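Local coordinates for protein formylmethanofuran--tetrahydromethanopterin formyltransferase (Methanosarcina barkeri, PDB 1M5S) that probably catalyses the reversible transfer of a formyl group from formylmethanofuran to tetrahydromethanopterin, an early step in making methane from carbon dioxide, at residues 45-50 with 77-82; 56-61 with 71-76; 167-172 with 236-241. One frame throughout, in Å; residues are numbered along the deposited sequence.

Contact 1 (45-50 with 77-82)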
loop_
_atom_site.group_PDB
_atom_site.type_symbol
_atom_site.label_atom_id
_atom_site.label_comp_id
_atom_site.label_asym_id
_atom_site.label_seq_id
_atom_site.Cartn_x
_atom_site.Cartn_y
_atom_site.Cartn_z
ATOM N N THR A 45 16.386 0.612 -14.622
ATOM C CA THR A 45 15.498 1.409 -15.470
ATOM C C THR A 45 15.934 1.412 -16.940
ATOM O O THR A 45 15.086 1.445 -17.837
ATOM C CB THR A 45 15.377 2.884 -14.959
ATOM O OG1 THR A 45 16.654 3.531 -15.012
ATOM C CG2 THR A 45 14.856 2.922 -13.524
ATOM N N SER A 46 17.233 1.218 -17.173
ATOM C CA SER A 46 17.830 1.358 -18.507
ATOM C C SER A 46 19.218 0.706 -18.562
ATOM O O SER A 46 20.111 1.106 -17.814
ATOM C CB SER A 46 17.939 2.851 -18.875
ATOM O OG SER A 46 18.478 3.039 -20.176
ATOM N N VAL A 47 19.401 -0.252 -19.479
ATOM C CA VAL A 47 20.668 -1.003 -19.612
ATOM C C VAL A 47 21.811 -0.115 -20.103
ATOM O O VAL A 47 22.959 -0.549 -20.213
ATOM C CB VAL A 47 20.548 -2.200 -20.605
ATOM C CG1 VAL A 47 19.774 -3.339 -19.974
ATOM C CG2 VAL A 47 19.873 -1.761 -21.893
ATOM N N ILE A 48 21.490 1.144 -20.361
ATOM C CA ILE A 48 22.441 2.078 -20.919
ATOM C C ILE A 48 23.237 2.773 -19.784
ATOM O O ILE A 48 24.140 3.578 -20.047
ATOM C CB ILE A 48 21.684 3.075 -21.860
ATOM C CG1 ILE A 48 22.173 2.896 -23.299
ATOM C CG2 ILE A 48 21.824 4.518 -21.376
ATOM C CD1 ILE A 48 21.154 2.268 -24.231
ATOM N N MET A 49 22.984 2.338 -18.544
ATOM C CA MET A 49 23.725 2.789 -17.357
ATOM C C MET A 49 23.343 2.070 -16.046
ATOM O O MET A 49 23.896 2.363 -14.975
ATOM C CB MET A 49 23.554 4.295 -17.166
ATOM C CG MET A 49 24.769 5.122 -17.526
ATOM S SD MET A 49 24.800 6.676 -16.631
ATOM C CE MET A 49 26.032 6.289 -15.332
ATOM N N CYS A 50 22.327 1.211 -16.121
ATOM C CA CYS A 50 21.948 0.326 -15.022
ATOM C C CYS A 50 22.414 -1.090 -15.354
ATOM O O CYS A 50 22.572 -1.427 -16.535
ATOM C CB CYS A 50 20.426 0.326 -14.831
ATOM S SG CYS A 50 19.739 1.805 -14.028
ATOM N N CYS A 77 15.963 -7.850 -18.334
ATOM C CA CYS A 77 16.312 -7.617 -19.733
ATOM C C CYS A 77 17.751 -7.137 -19.833
ATOM O O CYS A 77 18.219 -6.347 -19.000
ATOM C CB CYS A 77 15.400 -6.548 -20.349
ATOM S SG CYS A 77 13.617 -6.824 -20.175
ATOM N N THR A 78 18.405 -7.503 -20.928
ATOM C CA THR A 78 19.776 -7.077 -21.153
ATOM C C THR A 78 20.163 -7.335 -22.621
ATOM O O THR A 78 19.487 -8.100 -23.325
ATOM C CB THR A 78 20.712 -7.817 -20.160
ATOM O OG1 THR A 78 21.854 -7.007 -19.864
ATOM C CG2 THR A 78 21.138 -9.144 -20.722
ATOM N N PHE A 79 21.146 -6.592 -23.123
ATOM C CA PHE A 79 21.503 -6.691 -24.539
ATOM C C PHE A 79 22.083 -8.045 -24.932
ATOM O O PHE A 79 21.580 -8.684 -25.853
ATOM C CB PHE A 79 22.460 -5.564 -24.939
ATOM C CG PHE A 79 21.760 -4.278 -25.279
ATOM C CD1 PHE A 79 20.519 -4.298 -25.916
ATOM C CD2 PHE A 79 22.305 -3.050 -24.908
ATOM C CE1 PHE A 79 19.821 -3.117 -26.173
ATOM C CE2 PHE A 79 21.619 -1.858 -25.160
ATOM C CZ PHE A 79 20.371 -1.894 -25.794
ATOM N N LYS A 80 23.058 -8.526 -24.167
ATOM C CA LYS A 80 23.687 -9.816 -24.443
ATOM C C LYS A 80 23.221 -10.926 -23.492
ATOM O O LYS A 80 23.090 -10.697 -22.294
ATOM C CB LYS A 80 25.206 -9.670 -24.369
ATOM C CG LYS A 80 25.845 -9.278 -25.692
ATOM C CD LYS A 80 26.560 -7.938 -25.608
ATOM C CE LYS A 80 27.091 -7.529 -26.975
ATOM N NZ LYS A 80 26.027 -7.598 -28.024
ATOM N N TYR A 81 23.038 -12.136 -24.026
ATOM C CA TYR A 81 22.633 -13.311 -23.243
ATOM C C TYR A 81 23.569 -13.649 -22.074
ATOM O O TYR A 81 23.145 -14.271 -21.100
ATOM C CB TYR A 81 22.533 -14.545 -24.143
ATOM C CG TYR A 81 21.172 -14.801 -24.757
ATOM C CD1 TYR A 81 19.995 -14.454 -24.092
ATOM C CD2 TYR A 81 21.064 -15.447 -25.987
ATOM C CE1 TYR A 81 18.737 -14.751 -24.644
ATOM C CE2 TYR A 81 19.822 -15.745 -26.548
ATOM C CZ TYR A 81 18.664 -15.396 -25.875
ATOM O OH TYR A 81 17.444 -15.709 -26.437
ATOM N N GLU A 82 24.857 -13.353 -22.237
ATOM C CA GLU A 82 25.855 -13.577 -21.191
ATOM C C GLU A 82 25.569 -12.707 -19.971
ATOM O O GLU A 82 25.628 -13.175 -18.829
ATOM C CB GLU A 82 27.257 -13.266 -21.733
ATOM C CG GLU A 82 28.362 -13.187 -20.674
ATOM C CD GLU A 82 29.676 -12.638 -21.227
ATOM O OE1 GLU A 82 30.136 -13.131 -22.282
ATOM O OE2 GLU A 82 30.253 -11.718 -20.604
#
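Val-47 lays one methyl over the ring of Phe-79. CG2 of Val-47 sits 4.1 Å from the centroid of the Phe-79 ring, in a line 25° off the ring normal, so the CH-pi contact is displaced toward the rim; its nearest ring atom is CE2 of Phe-79, 3.7 Å from CG2 of Val-47. The two branches of the valine divide the work. With chi1 at -75°, CG1 of Val-47 stands anti to the carbonyl carbon and turns to the backbone where the strand ends, reaching Cys-77 O at 3.5 Å. Ile-48 adds a looser touch: its CD1 comes to the ring edge, near the ring plane, 4.3 Å from Phe-79 CE2. Ile-18 of strand 12-26 also packs on both Val-47 and Phe-79. The loop itself is shaped by its own backbone, since Ser-46 O accepts from the N atoms of both Met-49 and Cys-50. Between the loop and the turn leading into helix 81-95, then, cohesion is dispersive, methyl groups against an exposed ring; no polar bond runs directly between them, but Glu-53 holds both, through its side chain to Val-47 N and through its backbone to Cys-77.

Contact 2 (56-61 with 71-76)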
loop_
_atom_site.group_PDB
_atom_site.type_symbol
_atom_site.label_atom_id
_atom_site.label_comp_id
_atom_site.label_asym_id
_atom_site.label_seq_id
_atom_site.Cartn_x
_atom_site.Cartn_y
_atom_site.Cartn_z
ATOM N N ILE A 56 8.138 -5.403 -13.008
ATOM C CA ILE A 56 7.046 -6.326 -12.781
ATOM C C ILE A 56 6.141 -6.336 -14.009
ATOM O O ILE A 56 5.776 -5.292 -14.536
ATOM C CB ILE A 56 6.261 -5.922 -11.517
ATOM C CG1 ILE A 56 7.118 -6.197 -10.279
ATOM C CG2 ILE A 56 4.929 -6.683 -11.443
ATOM C CD1 ILE A 56 6.678 -5.442 -9.072
ATOM N N GLU A 57 5.862 -7.536 -14.504
ATOM C CA GLU A 57 5.040 -7.726 -15.694
ATOM C C GLU A 57 3.571 -7.726 -15.286
ATOM O O GLU A 57 2.747 -7.009 -15.855
ATOM C CB GLU A 57 5.421 -9.057 -16.362
ATOM C CG GLU A 57 4.595 -9.422 -17.585
ATOM C CD GLU A 57 4.847 -10.824 -18.068
ATOM O OE1 GLU A 57 6.025 -11.219 -18.155
ATOM O OE2 GLU A 57 3.862 -11.540 -18.344
ATOM N N ARG A 58 3.259 -8.547 -14.296
ATOM C CA ARG A 58 1.900 -8.675 -13.759
ATOM C C ARG A 58 1.880 -9.662 -12.592
ATOM O O ARG A 58 2.789 -10.493 -12.442
ATOM C CB ARG A 58 0.953 -9.188 -14.848
ATOM C CG ARG A 58 1.274 -10.616 -15.296
ATOM C CD ARG A 58 0.022 -11.466 -15.530
ATOM N NE ARG A 58 0.314 -12.761 -16.165
ATOM C CZ ARG A 58 -0.200 -13.929 -15.754
ATOM N NH1 ARG A 58 -1.033 -13.986 -14.707
ATOM N NH2 ARG A 58 0.064 -15.108 -16.333
ATOM N N LEU A 59 0.897 -9.493 -11.718
ATOM C CA LEU A 59 0.687 -10.392 -10.594
ATOM C C LEU A 59 0.231 -11.759 -11.078
ATOM O O LEU A 59 -0.506 -11.859 -12.055
ATOM C CB LEU A 59 -0.367 -9.795 -9.661
ATOM C CG LEU A 59 0.038 -8.789 -8.583
ATOM C CD1 LEU A 59 1.238 -7.984 -9.007
ATOM C CD2 LEU A 59 -1.147 -7.884 -8.297
ATOM N N ALA A 60 0.674 -12.804 -10.384
ATOM C CA ALA A 60 0.239 -14.165 -10.664
ATOM C C ALA A 60 -0.785 -14.629 -9.640
ATOM O O ALA A 60 -0.554 -14.537 -8.433
ATOM C CB ALA A 60 1.424 -15.095 -10.658
ATOM N N SER A 61 -1.913 -15.129 -10.134
ATOM C CA SER A 61 -2.966 -15.685 -9.295
ATOM C C SER A 61 -2.505 -16.996 -8.672
ATOM O O SER A 61 -1.785 -17.763 -9.304
ATOM C CB SER A 61 -4.223 -15.932 -10.140
ATOM O OG SER A 61 -5.223 -16.611 -9.402
ATOM N N GLY A 71 1.862 -15.030 -6.706
ATOM C CA GLY A 71 3.177 -14.706 -7.243
ATOM C C GLY A 71 3.235 -13.447 -8.093
ATOM O O GLY A 71 2.252 -12.719 -8.215
ATOM N N VAL A 72 4.434 -13.132 -8.579
ATOM C CA VAL A 72 4.665 -11.978 -9.450
ATOM C C VAL A 72 5.610 -12.413 -10.574
ATOM O O VAL A 72 6.670 -12.985 -10.311
ATOM C CB VAL A 72 5.335 -10.792 -8.696
ATOM C CG1 VAL A 72 5.474 -9.599 -9.622
ATOM C CG2 VAL A 72 4.524 -10.406 -7.469
ATOM N N TYR A 73 5.188 -12.194 -11.818
ATOM C CA TYR A 73 6.068 -12.354 -12.975
ATOM C C TYR A 73 6.926 -11.114 -13.150
ATOM O O TYR A 73 6.421 -9.989 -13.112
ATOM C CB TYR A 73 5.257 -12.576 -14.253
ATOM C CG TYR A 73 4.560 -13.910 -14.317
ATOM C CD1 TYR A 73 5.244 -15.059 -14.706
ATOM C CD2 TYR A 73 3.201 -14.017 -14.027
ATOM C CE1 TYR A 73 4.586 -16.278 -14.817
ATOM C CE2 TYR A 73 2.536 -15.230 -14.125
ATOM C CZ TYR A 73 3.230 -16.356 -14.524
ATOM O OH TYR A 73 2.553 -17.549 -14.655
ATOM N N VAL A 74 8.235 -11.320 -13.240
ATOM C CA VAL A 74 9.150 -10.235 -13.564
ATOM C C VAL A 74 9.889 -10.545 -14.868
ATOM O O VAL A 74 9.854 -11.677 -15.359
ATOM C CB VAL A 74 10.174 -9.979 -12.422
ATOM C CG1 VAL A 74 9.447 -9.484 -11.170
ATOM C CG2 VAL A 74 10.968 -11.239 -12.119
ATOM N N GLN A 75 10.343 -9.485 -15.526
ATOM C CA GLN A 75 11.192 -9.612 -16.696
ATOM C C GLN A 75 12.489 -8.900 -16.386
ATOM O O GLN A 75 12.482 -7.837 -15.768
ATOM C CB GLN A 75 10.527 -8.985 -17.923
ATOM C CG GLN A 75 9.353 -9.776 -18.467
ATOM C CD GLN A 75 8.730 -9.141 -19.701
ATOM O OE1 GLN A 75 9.328 -8.276 -20.339
ATOM N NE2 GLN A 75 7.531 -9.595 -20.054
ATOM N N ILE A 76 13.594 -9.600 -16.605
ATOM C CA ILE A 76 14.906 -8.993 -16.493
ATOM C C ILE A 76 15.519 -9.020 -17.887
ATOM O O ILE A 76 15.403 -10.017 -18.600
ATOM C CB ILE A 76 15.787 -9.757 -15.487
ATOM C CG1 ILE A 76 15.162 -9.671 -14.085
ATOM C CG2 ILE A 76 17.190 -9.170 -15.461
ATOM C CD1 ILE A 76 15.629 -10.752 -13.109
#
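Strands 56-60 and 71-76 run antiparallel, their axes 4.2 Å apart at closest approach and 160° between their directions. A beta bulge shifts the register by one residue between Ile-56, which pairs with Val-74, and Arg-58, which pairs with Tyr-73. Glu-57 N and Arg-58 O bind Tyr-73 O and N in turn, and Ala-60 and Gly-71 close a reciprocal pair, the shorter bond being Ala-60 N to Gly-71 O at 2.7 Å. The bulge brings the side chain of Glu-57 toward the partner strand. Its CG lies anti to the backbone N (chi1 177°) and the chain runs on extended, so that Glu-57 OE1 receives Gln-75 NE2 at 2.9 Å from above the carboxylate plane, though within the amide plane of Gln-75. Glu-57 OE2 is held by Gly-192 N and Arg-22. Arg-58 lies alongside Tyr-73, its guanidinium turned 39° from the ring plane; Tyr-73 CE2 covers one guanidinium face, 3.3 Å from NH2 of Arg-58, while NH1 forms a salt bridge with Glu-64. On the other side of the sheet, Ile-56 CG2 presses tightly on Val-72 CG1 at 3.5 Å, beneath helix 30-41. Together these features describe a bulged antiparallel beta hairpin, extended by strand 12-26 and backed by a helix, as in an alpha/beta sandwich.

Contact 3 (167-172 with 236-241)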
loop_
_atom_site.group_PDB
_atom_site.type_symbol
_atom_site.label_atom_id
_atom_site.label_comp_id
_atom_site.label_asym_id
_atom_site.label_seq_id
_atom_site.Cartn_x
_atom_site.Cartn_y
_atom_site.Cartn_z
ATOM N N PHE A 167 4.236 9.311 -25.264
ATOM C CA PHE A 167 4.381 10.530 -24.468
ATOM C C PHE A 167 2.998 11.039 -24.058
ATOM O O PHE A 167 2.025 10.876 -24.796
ATOM C CB PHE A 167 5.088 11.615 -25.287
ATOM C CG PHE A 167 6.577 11.422 -25.424
ATOM C CD1 PHE A 167 7.127 10.160 -25.581
ATOM C CD2 PHE A 167 7.429 12.521 -25.422
ATOM C CE1 PHE A 167 8.502 9.996 -25.734
ATOM C CE2 PHE A 167 8.802 12.365 -25.574
ATOM C CZ PHE A 167 9.337 11.101 -25.730
ATOM N N ILE A 168 2.916 11.638 -22.874
ATOM C CA ILE A 168 1.675 12.231 -22.377
ATOM C C ILE A 168 1.938 13.692 -22.065
ATOM O O ILE A 168 2.737 14.011 -21.176
ATOM C CB ILE A 168 1.170 11.555 -21.069
ATOM C CG1 ILE A 168 0.998 10.051 -21.264
ATOM C CG2 ILE A 168 -0.175 12.152 -20.644
ATOM C CD1 ILE A 168 0.839 9.307 -19.952
ATOM N N PHE A 169 1.291 14.571 -22.827
ATOM C CA PHE A 169 1.372 16.018 -22.617
ATOM C C PHE A 169 0.199 16.448 -21.730
ATOM O O PHE A 169 -0.954 16.142 -22.033
ATOM C CB PHE A 169 1.275 16.759 -23.959
ATOM C CG PHE A 169 2.441 16.528 -24.879
ATOM C CD1 PHE A 169 2.748 15.249 -25.337
ATOM C CD2 PHE A 169 3.201 17.600 -25.331
ATOM C CE1 PHE A 169 3.790 15.041 -26.232
ATOM C CE2 PHE A 169 4.246 17.404 -26.227
ATOM C CZ PHE A 169 4.539 16.123 -26.678
ATOM N N GLY A 170 0.484 17.163 -20.649
ATOM C CA GLY A 170 -0.592 17.605 -19.781
ATOM C C GLY A 170 -0.553 19.097 -19.516
ATOM O O GLY A 170 0.511 19.718 -19.604
ATOM N N ASP A 171 -1.692 19.664 -19.125
ATOM C CA ASP A 171 -1.738 21.082 -18.773
ATOM C C ASP A 171 -0.948 21.404 -17.504
ATOM O O ASP A 171 -0.427 22.508 -17.348
ATOM C CB ASP A 171 -3.190 21.569 -18.639
ATOM C CG ASP A 171 -3.998 20.799 -17.600
ATOM O OD1 ASP A 171 -3.499 19.835 -16.990
ATOM O OD2 ASP A 171 -5.158 21.192 -17.380
ATOM N N SER A 172 -0.787 20.396 -16.654
ATOM C CA SER A 172 -0.060 20.534 -15.399
ATOM C C SER A 172 0.762 19.269 -15.170
ATOM O O SER A 172 0.489 18.230 -15.774
ATOM C CB SER A 172 -1.046 20.737 -14.234
ATOM O OG SER A 172 -1.786 19.550 -13.966
ATOM N N GLU A 236 8.762 21.365 -28.936
ATOM C CA GLU A 236 7.607 20.535 -29.248
ATOM C C GLU A 236 6.480 20.737 -28.239
ATOM O O GLU A 236 5.452 20.066 -28.318
ATOM C CB GLU A 236 8.020 19.068 -29.249
ATOM C CG GLU A 236 8.853 18.658 -30.446
ATOM C CD GLU A 236 7.999 18.394 -31.667
ATOM O OE1 GLU A 236 7.104 17.523 -31.594
ATOM O OE2 GLU A 236 8.187 19.093 -32.685
ATOM N N ILE A 237 6.699 21.643 -27.287
ATOM C CA ILE A 237 5.788 21.874 -26.163
ATOM C C ILE A 237 4.890 23.075 -26.463
ATOM O O ILE A 237 5.379 24.201 -26.567
ATOM C CB ILE A 237 6.585 22.157 -24.839
ATOM C CG1 ILE A 237 7.556 21.010 -24.547
ATOM C CG2 ILE A 237 5.639 22.338 -23.663
ATOM C CD1 ILE A 237 6.927 19.633 -24.614
ATOM N N PRO A 238 3.567 22.847 -26.599
ATOM C CA PRO A 238 2.575 23.920 -26.759
ATOM C C PRO A 238 2.541 24.838 -25.553
ATOM O O PRO A 238 3.011 24.474 -24.472
ATOM C CB PRO A 238 1.257 23.169 -26.913
ATOM C CG PRO A 238 1.646 21.831 -27.393
ATOM C CD PRO A 238 2.938 21.522 -26.709
ATOM N N ALA A 239 1.952 26.017 -25.726
ATOM C CA ALA A 239 1.886 26.992 -24.643
ATOM C C ALA A 239 1.017 26.492 -23.488
ATOM O O ALA A 239 1.273 26.814 -22.323
ATOM C CB ALA A 239 1.355 28.323 -25.168
ATOM N N ASP A 240 0.019 25.669 -23.805
ATOM C CA ASP A 240 -0.911 25.181 -22.790
ATOM C C ASP A 240 -0.495 23.858 -22.144
ATOM O O ASP A 240 -1.228 23.317 -21.315
ATOM C CB ASP A 240 -2.334 25.075 -23.363
ATOM C CG ASP A 240 -2.456 24.044 -24.481
ATOM O OD1 ASP A 240 -1.434 23.661 -25.091
ATOM O OD2 ASP A 240 -3.599 23.637 -24.777
ATOM N N VAL A 241 0.703 23.380 -22.483
ATOM C CA VAL A 241 1.293 22.207 -21.835
ATOM C C VAL A 241 2.409 22.615 -20.873
ATOM O O VAL A 241 3.315 23.362 -21.250
ATOM C CB VAL A 241 1.872 21.226 -22.874
ATOM C CG1 VAL A 241 2.744 20.180 -22.192
ATOM C CG2 VAL A 241 0.748 20.562 -23.641
#
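A type I beta turn, Pro-238 to Val-241, closes the loop that leads into strand 243-251 and lies against the end of strand 147-170, to which that following strand is paired antiparallel. The turn is fastened by Val-241 N to Pro-238 O at 3.2 Å, and Lys-229 NZ gathers the carbonyl oxygens of Pro-238, Ala-239 and Val-241. Against this loop Phe-169 supplies the apolar surface. Its chi1 of -67° sets CG anti to the carbonyl carbon, and the side chain points at the loop, where the CD2 and CE2 atoms meet the residues Glu-236 to Pro-238. Glu-236 O lies at the ring edge, near its plane, 3.6 Å from Phe-169 CE2; the same carbon is 3.8 Å from Ile-237 CD1, which approaches obliquely. Pro-238 crosses the phenylalanine side chain at about a right angle, its CD 4.2 Å from Phe-169 CD2. At the root of the side chain, Val-241 CG2 packs on Phe-169 CB at 3.9 Å, while the other methyl, CG1, turns to Gly-170 O. Lys-276 makes a cation-pi contact with the Phe-169 ring.

Beyond the ring the two backbones come close through carbon donors. Val-241 CA lies 3.4 Å from Gly-170 O, and Asp-171 CA makes the straighter contact with Asp-240 O at the same separation, with an angle of 154° at the hydrogen. Conventional bonds take over one residue later, where Asn-242 pairs through its backbone with Gly-170 and gives its ND2 to Asp-171 O. Asp-171 OD1 bonds to Thr-175 OG1 in the first turn of helix 173-187, and Ser-172, at the N-cap position, meets Ser-172 of the fourth subunit. This is a strand-to-helix junction at the end of strand 147-170, where a loop ending in a beta turn delivers the chain into the neighbouring antiparallel strand 243-251.

How the contacts relate
Contacts 1 and 2 share strand 71-78 at different points along its length. Contact 2 is the buried one, lying within the hairpin made with strand 53-60, and it alone combines backbone pairing with a polar side-chain bond and a close apolar pair. Contact 1, only partly buried, takes over where the strand gives way to helix 81-95 and relies on methyl-aromatic packing with a loop. Contact 3 lies in the proximal lobe, whereas contacts 1 and 2 lie in the N-terminal part of the chain, about 31 and 33 Å away, centre to centre. Also partly buried, it resembles contact 1 in setting a loop against a strand end through an aromatic ring, but adds CA-H...O contacts between backbones.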